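Local coordinates for protein polyprenyl synthetase (Nonlabens dokdonensis, PDB 6KD7) that probably transfers prenyl groups to make geranylgeranyl pyrophosphate, using magnesium and binding pyrophosphate in a helical pocket, at residues 31-36 against 95-100; 68-73 against 108-113; 116-121 against 131-136. All coordinates share one frame; numbering follows the deposited sequence.

How the interactions relate
From the N terminus, helix 25-35 supplies the first half of interaction 1, which closes when the end of helix 94-97 meets it. Helix 58-82 lies inside that long loop and opens interaction 2, closed only by helix 100-116, so the segments of these two contacts alternate and the loops cross. Both meet directly: V31 and I34 pack on M110, and I34 and L35 on N73. Interaction 3 follows in series, a short loop between 116-121 and helix 123-150. It touches interaction 2 where F133 packs against F71. Interaction 1 thus ties helix 25-35 to helix 94-97, interaction 2 helix 58-82 to helix 100-116, and interaction 3 the loop 116-121 to helix 123-150.

Interaction 1 (31-36 against 95-100); sequences VHYILD and HKKWDV
Y33, in the last full turn of helix 25-35, faces the C-terminal end of helix 94-97, and the backbones stay well apart: the nearest alpha carbons, those of Y33 and K97, are 10.0 Å from each other. Side chains therefore span the gap. W98 is the first residue to leave helical geometry, and D99 already caps the next helix, 100-116, through OD1 to the backbone N of T102. Y33 points toward the 95-100 segment, its CG anti to the backbone N (chi1 178°), which carries the phenol ring out to meet two partners on one face. K97 lays CD over that face as a CH-pi contact, CD standing 3.8 Å from the Y33 ring centroid and 26° off the normal, with CE close to CE1 and CD1. In the mainly helical fold of the FPP/GGPP synthases this contact sits at the surface, the side chain of Y33 about 13 Å from the bound pyrophosphate, and joins an N-terminal helix to the linker before helix 100-116. W98 meets the same face with the edge of its six-membered ring. The two centroids lie 5.4 Å apart with planes at 84°, a T-shaped pair, and W98 CH2 also reaches Y33 CB at 3.8 Å. At the far end of the phenol, OH hydrogen-bonds to the backbone O of E92 in strand 91-92.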
loop_
_atom_site.group_PDB
_atom_site.type_symbol
_atom_site.label_atom_id
_atom_site.label_comp_id
_atom_site.label_asym_id
_atom_site.label_seq_id
_atom_site.Cartn_x
_atom_site.Cartn_y
_atom_site.Cartn_z
ATOM N N VAL A 31 -16.667 24.414 -8.109
ATOM C CA VAL A 31 -16.341 25.700 -8.778
ATOM C C VAL A 31 -16.619 26.827 -7.773
ATOM O O VAL A 31 -15.768 27.711 -7.609
ATOM C CB VAL A 31 -17.166 25.903 -10.051
ATOM C CG1 VAL A 31 -16.887 27.280 -10.657
ATOM C CG2 VAL A 31 -16.935 24.780 -11.055
ATOM N N HIS A 32 -17.783 26.821 -7.147
ATOM C CA HIS A 32 -18.145 27.854 -6.130
ATOM C C HIS A 32 -17.134 27.829 -4.961
ATOM O O HIS A 32 -16.672 28.902 -4.509
ATOM C CB HIS A 32 -19.592 27.665 -5.692
ATOM C CG HIS A 32 -20.535 27.847 -6.835
ATOM N ND1 HIS A 32 -21.318 26.800 -7.336
ATOM C CD2 HIS A 32 -20.750 28.892 -7.651
ATOM C CE1 HIS A 32 -22.003 27.238 -8.367
ATOM N NE2 HIS A 32 -21.666 28.494 -8.583
ATOM N N TYR A 33 -16.737 26.624 -4.541
ATOM C CA TYR A 33 -15.769 26.435 -3.453
ATOM C C TYR A 33 -14.454 27.105 -3.820
ATOM O O TYR A 33 -13.949 27.909 -3.041
ATOM C CB TYR A 33 -15.598 24.955 -3.152
ATOM C CG TYR A 33 -14.587 24.639 -2.079
ATOM C CD1 TYR A 33 -14.946 24.625 -0.741
ATOM C CD2 TYR A 33 -13.293 24.296 -2.408
ATOM C CE1 TYR A 33 -14.038 24.286 0.248
ATOM C CE2 TYR A 33 -12.381 23.931 -1.436
ATOM C CZ TYR A 33 -12.752 23.916 -0.091
ATOM O OH TYR A 33 -11.819 23.568 0.852
ATOM N N ILE A 34 -13.861 26.784 -4.969
ATOM C CA ILE A 34 -12.501 27.316 -5.238
ATOM C C ILE A 34 -12.574 28.829 -5.473
ATOM O O ILE A 34 -11.586 29.529 -5.136
ATOM C CB ILE A 34 -11.776 26.567 -6.368
ATOM C CG1 ILE A 34 -10.290 26.934 -6.340
ATOM C CG2 ILE A 34 -12.438 26.820 -7.721
ATOM C CD1 ILE A 34 -9.432 25.896 -6.923
ATOM N N LEU A 35 -13.676 29.345 -6.020
ATOM C CA LEU A 35 -13.802 30.811 -6.281
ATOM C C LEU A 35 -14.057 31.569 -4.984
ATOM O O LEU A 35 -13.922 32.760 -5.020
ATOM C CB LEU A 35 -14.922 31.069 -7.283
ATOM C CG LEU A 35 -14.624 30.554 -8.691
ATOM C CD1 LEU A 35 -15.840 30.728 -9.574
ATOM C CD2 LEU A 35 -13.396 31.257 -9.271
ATOM N N ASP A 36 -14.368 30.880 -3.890
ATOM C CA ASP A 36 -14.673 31.501 -2.592
ATOM C C ASP A 36 -13.496 31.381 -1.624
ATOM O O ASP A 36 -13.742 31.513 -0.451
ATOM C CB ASP A 36 -15.912 30.838 -2.002
ATOM C CG ASP A 36 -16.525 31.635 -0.865
ATOM O OD1 ASP A 36 -16.325 32.851 -0.819
ATOM O OD2 ASP A 36 -17.182 31.020 -0.033
ATOM N N HIS A 95 -9.385 18.284 -4.630
ATOM C CA HIS A 95 -9.236 16.811 -4.777
ATOM C C HIS A 95 -9.213 16.109 -3.407
ATOM O O HIS A 95 -9.429 14.893 -3.377
ATOM C CB HIS A 95 -8.022 16.482 -5.609
ATOM C CG HIS A 95 -6.761 17.019 -5.076
ATOM N ND1 HIS A 95 -5.873 16.200 -4.374
ATOM C CD2 HIS A 95 -6.259 18.262 -5.065
ATOM C CE1 HIS A 95 -4.834 16.915 -4.016
ATOM N NE2 HIS A 95 -5.040 18.197 -4.448
ATOM N N LYS A 96 -8.892 16.853 -2.351
ATOM C CA LYS A 96 -8.914 16.331 -0.963
ATOM C C LYS A 96 -10.334 16.384 -0.395
ATOM O O LYS A 96 -10.747 15.412 0.200
ATOM C CB LYS A 96 -7.936 17.126 -0.105
ATOM C CG LYS A 96 -6.486 16.748 -0.316
ATOM C CD LYS A 96 -6.332 15.269 -0.478
ATOM C CE LYS A 96 -5.048 14.738 0.106
ATOM N NZ LYS A 96 -5.057 13.259 0.120
ATOM N N LYS A 97 -11.033 17.499 -0.592
ATOM C CA LYS A 97 -12.422 17.665 -0.100
ATOM C C LYS A 97 -13.355 16.708 -0.843
ATOM O O LYS A 97 -14.227 16.128 -0.218
ATOM C CB LYS A 97 -12.865 19.115 -0.267
ATOM C CG LYS A 97 -14.300 19.387 0.132
ATOM C CD LYS A 97 -14.598 20.848 0.264
ATOM C CE LYS A 97 -16.059 21.114 0.518
ATOM N NZ LYS A 97 -16.475 20.564 1.822
ATOM N N TRP A 98 -13.161 16.581 -2.148
ATOM C CA TRP A 98 -13.973 15.658 -2.968
ATOM C C TRP A 98 -13.070 14.480 -3.318
ATOM O O TRP A 98 -12.836 13.654 -2.455
ATOM C CB TRP A 98 -14.500 16.370 -4.216
ATOM C CG TRP A 98 -15.690 17.236 -3.947
ATOM C CD1 TRP A 98 -16.996 16.854 -3.936
ATOM C CD2 TRP A 98 -15.684 18.635 -3.628
ATOM N NE1 TRP A 98 -17.799 17.915 -3.640
ATOM C CE2 TRP A 98 -17.025 19.018 -3.439
ATOM C CE3 TRP A 98 -14.684 19.598 -3.477
ATOM C CZ2 TRP A 98 -17.384 20.320 -3.119
ATOM C CZ3 TRP A 98 -15.043 20.882 -3.152
ATOM C CH2 TRP A 98 -16.374 21.237 -2.982
ATOM N N ASP A 99 -12.556 14.467 -4.540
ATOM C CA ASP A 99 -11.654 13.393 -5.014
ATOM C C ASP A 99 -10.894 13.888 -6.249
ATOM O O ASP A 99 -11.220 14.945 -6.762
ATOM C CB ASP A 99 -12.395 12.076 -5.227
ATOM C CG ASP A 99 -13.573 12.208 -6.168
ATOM O OD1 ASP A 99 -13.401 12.776 -7.216
ATOM O OD2 ASP A 99 -14.641 11.753 -5.817
ATOM N N VAL A 100 -9.911 13.116 -6.684
ATOM C CA VAL A 100 -9.073 13.502 -7.844
ATOM C C VAL A 100 -9.934 13.633 -9.103
ATOM O O VAL A 100 -9.792 14.618 -9.778
ATOM C CB VAL A 100 -7.941 12.483 -8.032
ATOM C CG1 VAL A 100 -7.265 12.621 -9.379
ATOM C CG2 VAL A 100 -6.936 12.557 -6.904
#

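Interaction 2 (68-73 against 108-113); sequences VEVFHN and DAMLIM. With PPV (pyrophosphate), chain B.
V70 and M110 point at one another across two helices that run nearly antiparallel, their local axes 8.3 Å apart at closest approach and 159° between their directions. V70 uses a single methyl for the contact: CG1, lying opposite the main-chain N, is brought against the main chain of the partner helix, 3.2 Å from the M110 O, while M110 CB lies 4.0 Å from the same methyl. The M110 side chain extends from the other helix and bends at its last torsion (chi3 69°), which turns CE back to 3.8 Å from N73 CB. At the next position along each helix, F71 and L111 lie side by side and point the same way. L111 CD1 comes to the ring edge, in its plane, 3.7 Å from F71 CD1; the F71 ring also meets that of F74. This helix pair belongs to the core of the prenyltransferase bundle, and helix 58-82 has one side on this packing and another on the ligand. H72 points away from helix 100-116, its NE2 giving weak hydrogen bonds to the pyrophosphate, 3.2 Å to O32 and 3.5 Å to OPP; O32 sits in the plane at the imidazole edge, and R43 NH1 is a further donor to the ligand. N73 ND2 turns back along its own helix to E69 O, 2.8 Å away at 158°. That carbonyl also takes the backbone N of N73, the two donors arriving from opposite faces of its plane. E69 in turn forms a salt bridge with R41. L111 also packs on L111 of a neighbouring subunit.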
loop_
_atom_site.group_PDB
_atom_site.type_symbol
_atom_site.label_atom_id
_atom_site.label_comp_id
_atom_site.label_asym_id
_atom_site.label_seq_id
_atom_site.Cartn_x
_atom_site.Cartn_y
_atom_site.Cartn_z
ATOM N N VAL A 68 -10.749 35.508 -16.813
ATOM C CA VAL A 68 -9.353 35.451 -16.352
ATOM C C VAL A 68 -9.295 34.715 -14.998
ATOM O O VAL A 68 -8.441 33.855 -14.841
ATOM C CB VAL A 68 -8.761 36.856 -16.302
ATOM C CG1 VAL A 68 -7.551 36.943 -15.403
ATOM C CG2 VAL A 68 -8.400 37.298 -17.692
ATOM N N GLU A 69 -10.150 35.073 -14.058
ATOM C CA GLU A 69 -10.148 34.504 -12.702
ATOM C C GLU A 69 -10.587 33.038 -12.800
ATOM O O GLU A 69 -10.039 32.217 -12.050
ATOM C CB GLU A 69 -11.067 35.303 -11.775
ATOM C CG GLU A 69 -11.185 34.760 -10.340
ATOM C CD GLU A 69 -9.934 34.986 -9.497
ATOM O OE1 GLU A 69 -8.908 35.481 -10.015
ATOM O OE2 GLU A 69 -10.004 34.660 -8.321
ATOM N N VAL A 70 -11.594 32.736 -13.612
ATOM C CA VAL A 70 -12.061 31.336 -13.727
ATOM C C VAL A 70 -10.913 30.513 -14.308
ATOM O O VAL A 70 -10.604 29.455 -13.745
ATOM C CB VAL A 70 -13.341 31.236 -14.533
ATOM C CG1 VAL A 70 -13.696 29.800 -14.841
ATOM C CG2 VAL A 70 -14.473 31.902 -13.763
ATOM N N PHE A 71 -10.215 31.062 -15.291
ATOM C CA PHE A 71 -9.085 30.382 -15.942
ATOM C C PHE A 71 -8.019 30.115 -14.897
ATOM O O PHE A 71 -7.575 28.961 -14.780
ATOM C CB PHE A 71 -8.483 31.169 -17.110
ATOM C CG PHE A 71 -7.234 30.529 -17.623
ATOM C CD1 PHE A 71 -7.296 29.376 -18.386
ATOM C CD2 PHE A 71 -6.006 31.012 -17.276
ATOM C CE1 PHE A 71 -6.137 28.733 -18.799
ATOM C CE2 PHE A 71 -4.844 30.373 -17.686
ATOM C CZ PHE A 71 -4.914 29.235 -18.444
ATOM N N HIS A 72 -7.567 31.158 -14.217
ATOM C CA HIS A 72 -6.478 31.038 -13.215
ATOM C C HIS A 72 -6.825 29.936 -12.183
ATOM O O HIS A 72 -5.951 29.109 -11.917
ATOM C CB HIS A 72 -6.244 32.355 -12.513
ATOM C CG HIS A 72 -5.158 32.297 -11.503
ATOM N ND1 HIS A 72 -3.854 31.938 -11.849
ATOM C CD2 HIS A 72 -5.172 32.584 -10.183
ATOM C CE1 HIS A 72 -3.113 31.997 -10.776
ATOM N NE2 HIS A 72 -3.897 32.411 -9.747
ATOM N N ASN A 73 -8.060 29.909 -11.706
ATOM C CA ASN A 73 -8.522 28.950 -10.687
ATOM C C ASN A 73 -8.571 27.555 -11.303
ATOM O O ASN A 73 -8.235 26.623 -10.579
ATOM C CB ASN A 73 -9.831 29.375 -10.037
ATOM C CG ASN A 73 -9.564 30.427 -8.983
ATOM O OD1 ASN A 73 -9.120 30.076 -7.901
ATOM N ND2 ASN A 73 -9.646 31.699 -9.357
ATOM N N ASP A 108 -11.790 20.919 -15.929
ATOM C CA ASP A 108 -12.131 20.910 -17.370
ATOM C C ASP A 108 -13.356 21.822 -17.575
ATOM O O ASP A 108 -13.294 22.661 -18.458
ATOM C CB ASP A 108 -12.395 19.499 -17.869
ATOM C CG ASP A 108 -11.185 18.573 -17.912
ATOM O OD1 ASP A 108 -10.010 19.072 -17.755
ATOM O OD2 ASP A 108 -11.438 17.311 -18.119
ATOM N N ALA A 109 -14.400 21.681 -16.761
ATOM C CA ALA A 109 -15.654 22.455 -16.874
ATOM C C ALA A 109 -15.316 23.944 -16.674
ATOM O O ALA A 109 -15.843 24.774 -17.435
ATOM C CB ALA A 109 -16.712 21.976 -15.948
ATOM N N MET A 110 -14.370 24.276 -15.805
ATOM C CA MET A 110 -14.046 25.690 -15.514
ATOM C C MET A 110 -13.339 26.281 -16.729
ATOM O O MET A 110 -13.625 27.454 -17.045
ATOM C CB MET A 110 -13.201 25.852 -14.241
ATOM C CG MET A 110 -14.025 25.569 -12.980
ATOM S SD MET A 110 -13.022 25.758 -11.483
ATOM C CE MET A 110 -12.804 27.526 -11.563
ATOM N N LEU A 111 -12.394 25.568 -17.361
ATOM C CA LEU A 111 -11.760 26.115 -18.591
ATOM C C LEU A 111 -12.831 26.484 -19.644
ATOM O O LEU A 111 -12.773 27.589 -20.239
ATOM C CB LEU A 111 -10.740 25.151 -19.158
ATOM C CG LEU A 111 -10.042 25.598 -20.439
ATOM C CD1 LEU A 111 -9.427 26.992 -20.280
ATOM C CD2 LEU A 111 -8.949 24.588 -20.800
ATOM N N ILE A 112 -13.828 25.648 -19.794
ATOM C CA ILE A 112 -14.879 25.830 -20.825
ATOM C C ILE A 112 -15.757 27.020 -20.397
ATOM O O ILE A 112 -16.105 27.831 -21.253
ATOM C CB ILE A 112 -15.678 24.527 -21.011
ATOM C CG1 ILE A 112 -14.809 23.369 -21.529
ATOM C CG2 ILE A 112 -16.846 24.751 -21.938
ATOM C CD1 ILE A 112 -15.453 21.974 -21.242
ATOM N N MET A 113 -16.101 27.123 -19.117
ATOM C CA MET A 113 -16.919 28.242 -18.587
ATOM C C MET A 113 -16.183 29.569 -18.820
ATOM O O MET A 113 -16.850 30.596 -19.136
ATOM C CB MET A 113 -17.178 28.032 -17.096
ATOM C CG MET A 113 -18.082 26.861 -16.826
ATOM S SD MET A 113 -18.055 26.401 -15.059
ATOM C CE MET A 113 -19.092 27.688 -14.379
HETATM O O11 PPV B . -0.281 33.730 -5.888
HETATM P P1 PPV B . -1.262 34.583 -6.613
HETATM O O21 PPV B . -0.826 34.859 -8.000
HETATM O O31 PPV B . -1.568 35.836 -5.864
HETATM O OPP PPV B . -2.663 33.733 -6.762
HETATM P P2 PPV B . -3.970 33.358 -5.860
HETATM O O12 PPV B . -3.548 32.289 -4.922
HETATM O O22 PPV B . -4.347 34.615 -5.134
HETATM O O32 PPV B . -5.057 32.901 -6.770
#

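Interaction 3 (116-121 against 131-136); sequences RLFEDY and KVFSRT
F118 sits in two successive type I turns, R116 to E119 and F118 to Y121, and looks across at helix 123-150, the CA of F118 and the CA of F133 being the nearest such pair at 10.1 Å. The contact is one T-shaped aromatic pair. F118 presents its CE2-CZ edge to the face of F133, with ring centroids 5.1 Å apart and planes at 79°. F118 CE2 stands 3.6 Å above the F133 plane, displaced toward the rim on the side of CG, to which it comes within 3.7 Å, and F133 CB adds to the contact. A first torsion of -180° extends the F133 ring toward the loop, and its chi2 of 73° sets the face that F118 meets. Here the bend between helices 100-116 and 123-150 folds back on the second helix of an antiparallel pair, a buried corner of the prenyltransferase bundle. F133 also has edge-to-face partners in F71 and Y115, while F118 packs on M179 and A67. A leucine in place of F133 would probably leave the F118 edge without its aromatic face and open a gap beside F71 and Y115. Further along the same helix, T136 OG1 hydrogen-bonds to V132 O at 2.7 Å, sharing that carbonyl with the backbone N of T136 from its opposite face. At the subunit interface, E119 O accepts a hydrogen bond from Y127 OH of a neighbouring subunit.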
loop_
_atom_site.group_PDB
_atom_site.type_symbol
_atom_site.label_atom_id
_atom_site.label_comp_id
_atom_site.label_asym_id
_atom_site.label_seq_id
_atom_site.Cartn_x
_atom_site.Cartn_y
_atom_site.Cartn_z
ATOM N N ARG A 116 -16.704 30.631 -22.343
ATOM C CA ARG A 116 -18.104 31.069 -22.545
ATOM C C ARG A 116 -18.336 32.509 -22.080
ATOM O O ARG A 116 -19.290 33.103 -22.540
ATOM C CB ARG A 116 -19.054 30.079 -21.884
ATOM C CG ARG A 116 -18.778 28.646 -22.292
ATOM C CD ARG A 116 -20.055 27.939 -22.628
ATOM N NE ARG A 116 -21.024 27.901 -21.557
ATOM C CZ ARG A 116 -22.316 27.760 -21.775
ATOM N NH1 ARG A 116 -23.159 27.708 -20.766
ATOM N NH2 ARG A 116 -22.760 27.678 -23.008
ATOM N N LEU A 117 -17.523 33.003 -21.157
ATOM C CA LEU A 117 -17.708 34.356 -20.598
ATOM C C LEU A 117 -17.323 35.415 -21.653
ATOM O O LEU A 117 -17.603 36.591 -21.408
ATOM C CB LEU A 117 -16.910 34.466 -19.280
ATOM C CG LEU A 117 -17.636 33.866 -18.060
ATOM C CD1 LEU A 117 -16.658 33.417 -16.997
ATOM C CD2 LEU A 117 -18.634 34.837 -17.445
ATOM N N PHE A 118 -16.685 35.039 -22.766
ATOM C CA PHE A 118 -16.376 35.969 -23.871
ATOM C C PHE A 118 -17.624 36.199 -24.753
ATOM O O PHE A 118 -17.596 37.110 -25.546
ATOM C CB PHE A 118 -15.206 35.467 -24.702
ATOM C CG PHE A 118 -13.937 35.359 -23.931
ATOM C CD1 PHE A 118 -13.584 36.318 -23.011
ATOM C CD2 PHE A 118 -13.065 34.308 -24.128
ATOM C CE1 PHE A 118 -12.406 36.227 -22.287
ATOM C CE2 PHE A 118 -11.903 34.201 -23.375
ATOM C CZ PHE A 118 -11.571 35.162 -22.456
ATOM N N GLU A 119 -18.678 35.409 -24.638
ATOM C CA GLU A 119 -19.725 35.329 -25.702
ATOM C C GLU A 119 -20.542 36.622 -25.835
ATOM O O GLU A 119 -21.050 36.808 -26.944
ATOM C CB GLU A 119 -20.664 34.135 -25.506
ATOM C CG GLU A 119 -19.965 32.844 -25.885
ATOM C CD GLU A 119 -20.624 31.538 -25.493
ATOM O OE1 GLU A 119 -21.796 31.581 -25.132
ATOM O OE2 GLU A 119 -19.993 30.467 -25.728
ATOM N N ASP A 120 -20.680 37.459 -24.795
ATOM C CA ASP A 120 -21.418 38.750 -24.904
ATOM C C ASP A 120 -20.608 39.809 -25.659
ATOM O O ASP A 120 -21.207 40.778 -26.003
ATOM C CB ASP A 120 -21.840 39.344 -23.566
ATOM C CG ASP A 120 -22.904 38.511 -22.920
ATOM O OD1 ASP A 120 -23.463 37.651 -23.618
ATOM O OD2 ASP A 120 -23.138 38.703 -21.740
ATOM N N TYR A 121 -19.325 39.596 -25.927
ATOM C CA TYR A 121 -18.547 40.614 -26.672
ATOM C C TYR A 121 -18.911 40.612 -28.162
ATOM O O TYR A 121 -19.427 39.614 -28.663
ATOM C CB TYR A 121 -17.054 40.508 -26.362
ATOM C CG TYR A 121 -16.757 40.851 -24.928
ATOM C CD1 TYR A 121 -16.754 42.162 -24.498
ATOM C CD2 TYR A 121 -16.558 39.863 -23.984
ATOM C CE1 TYR A 121 -16.518 42.487 -23.176
ATOM C CE2 TYR A 121 -16.330 40.170 -22.656
ATOM C CZ TYR A 121 -16.309 41.488 -22.248
ATOM O OH TYR A 121 -16.082 41.798 -20.948
ATOM N N LYS A 131 -8.335 34.639 -29.078
ATOM C CA LYS A 131 -6.977 34.403 -29.620
ATOM C C LYS A 131 -5.869 34.632 -28.585
ATOM O O LYS A 131 -5.050 33.751 -28.442
ATOM C CB LYS A 131 -6.763 35.300 -30.838
ATOM C CG LYS A 131 -5.585 34.918 -31.715
ATOM C CD LYS A 131 -5.790 35.337 -33.137
ATOM C CE LYS A 131 -4.637 34.962 -34.036
ATOM N NZ LYS A 131 -3.342 35.346 -33.441
ATOM N N VAL A 132 -5.895 35.725 -27.827
ATOM C CA VAL A 132 -4.767 35.967 -26.886
ATOM C C VAL A 132 -4.952 35.025 -25.669
ATOM O O VAL A 132 -3.929 34.527 -25.140
ATOM C CB VAL A 132 -4.622 37.445 -26.467
ATOM C CG1 VAL A 132 -5.836 37.919 -25.693
ATOM C CG2 VAL A 132 -3.339 37.638 -25.669
ATOM N N PHE A 133 -6.193 34.717 -25.315
ATOM C CA PHE A 133 -6.546 33.842 -24.172
ATOM C C PHE A 133 -6.002 32.419 -24.420
ATOM O O PHE A 133 -5.257 31.906 -23.568
ATOM C CB PHE A 133 -8.052 33.811 -23.953
ATOM C CG PHE A 133 -8.501 32.947 -22.809
ATOM C CD1 PHE A 133 -8.293 33.336 -21.489
ATOM C CD2 PHE A 133 -9.159 31.751 -23.052
ATOM C CE1 PHE A 133 -8.766 32.555 -20.446
ATOM C CE2 PHE A 133 -9.548 30.926 -22.010
ATOM C CZ PHE A 133 -9.380 31.352 -20.712
ATOM N N SER A 134 -6.317 31.853 -25.581
ATOM C CA SER A 134 -5.904 30.495 -26.004
ATOM C C SER A 134 -4.394 30.420 -26.123
ATOM O O SER A 134 -3.811 29.454 -25.680
ATOM C CB SER A 134 -6.590 30.074 -27.278
ATOM O OG SER A 134 -7.984 29.897 -27.054
ATOM N N ARG A 135 -3.745 31.412 -26.693
ATOM C CA ARG A 135 -2.279 31.369 -26.827
ATOM C C ARG A 135 -1.680 31.356 -25.410
ATOM O O ARG A 135 -0.687 30.646 -25.184
ATOM C CB ARG A 135 -1.787 32.577 -27.624
ATOM C CG ARG A 135 -0.271 32.624 -27.794
ATOM C CD ARG A 135 0.239 33.650 -28.823
ATOM N NE ARG A 135 -0.084 35.053 -28.531
ATOM C CZ ARG A 135 -1.069 35.781 -29.098
ATOM N NH1 ARG A 135 -1.886 35.280 -30.014
ATOM N NH2 ARG A 135 -1.239 37.033 -28.728
ATOM N N THR A 136 -2.215 32.208 -24.524
ATOM C CA THR A 136 -1.785 32.315 -23.116
ATOM C C THR A 136 -2.041 30.963 -22.423
ATOM O O THR A 136 -1.127 30.470 -21.783
ATOM C CB THR A 136 -2.474 33.504 -22.430
ATOM O OG1 THR A 136 -2.055 34.654 -23.182
ATOM C CG2 THR A 136 -2.099 33.619 -20.964
#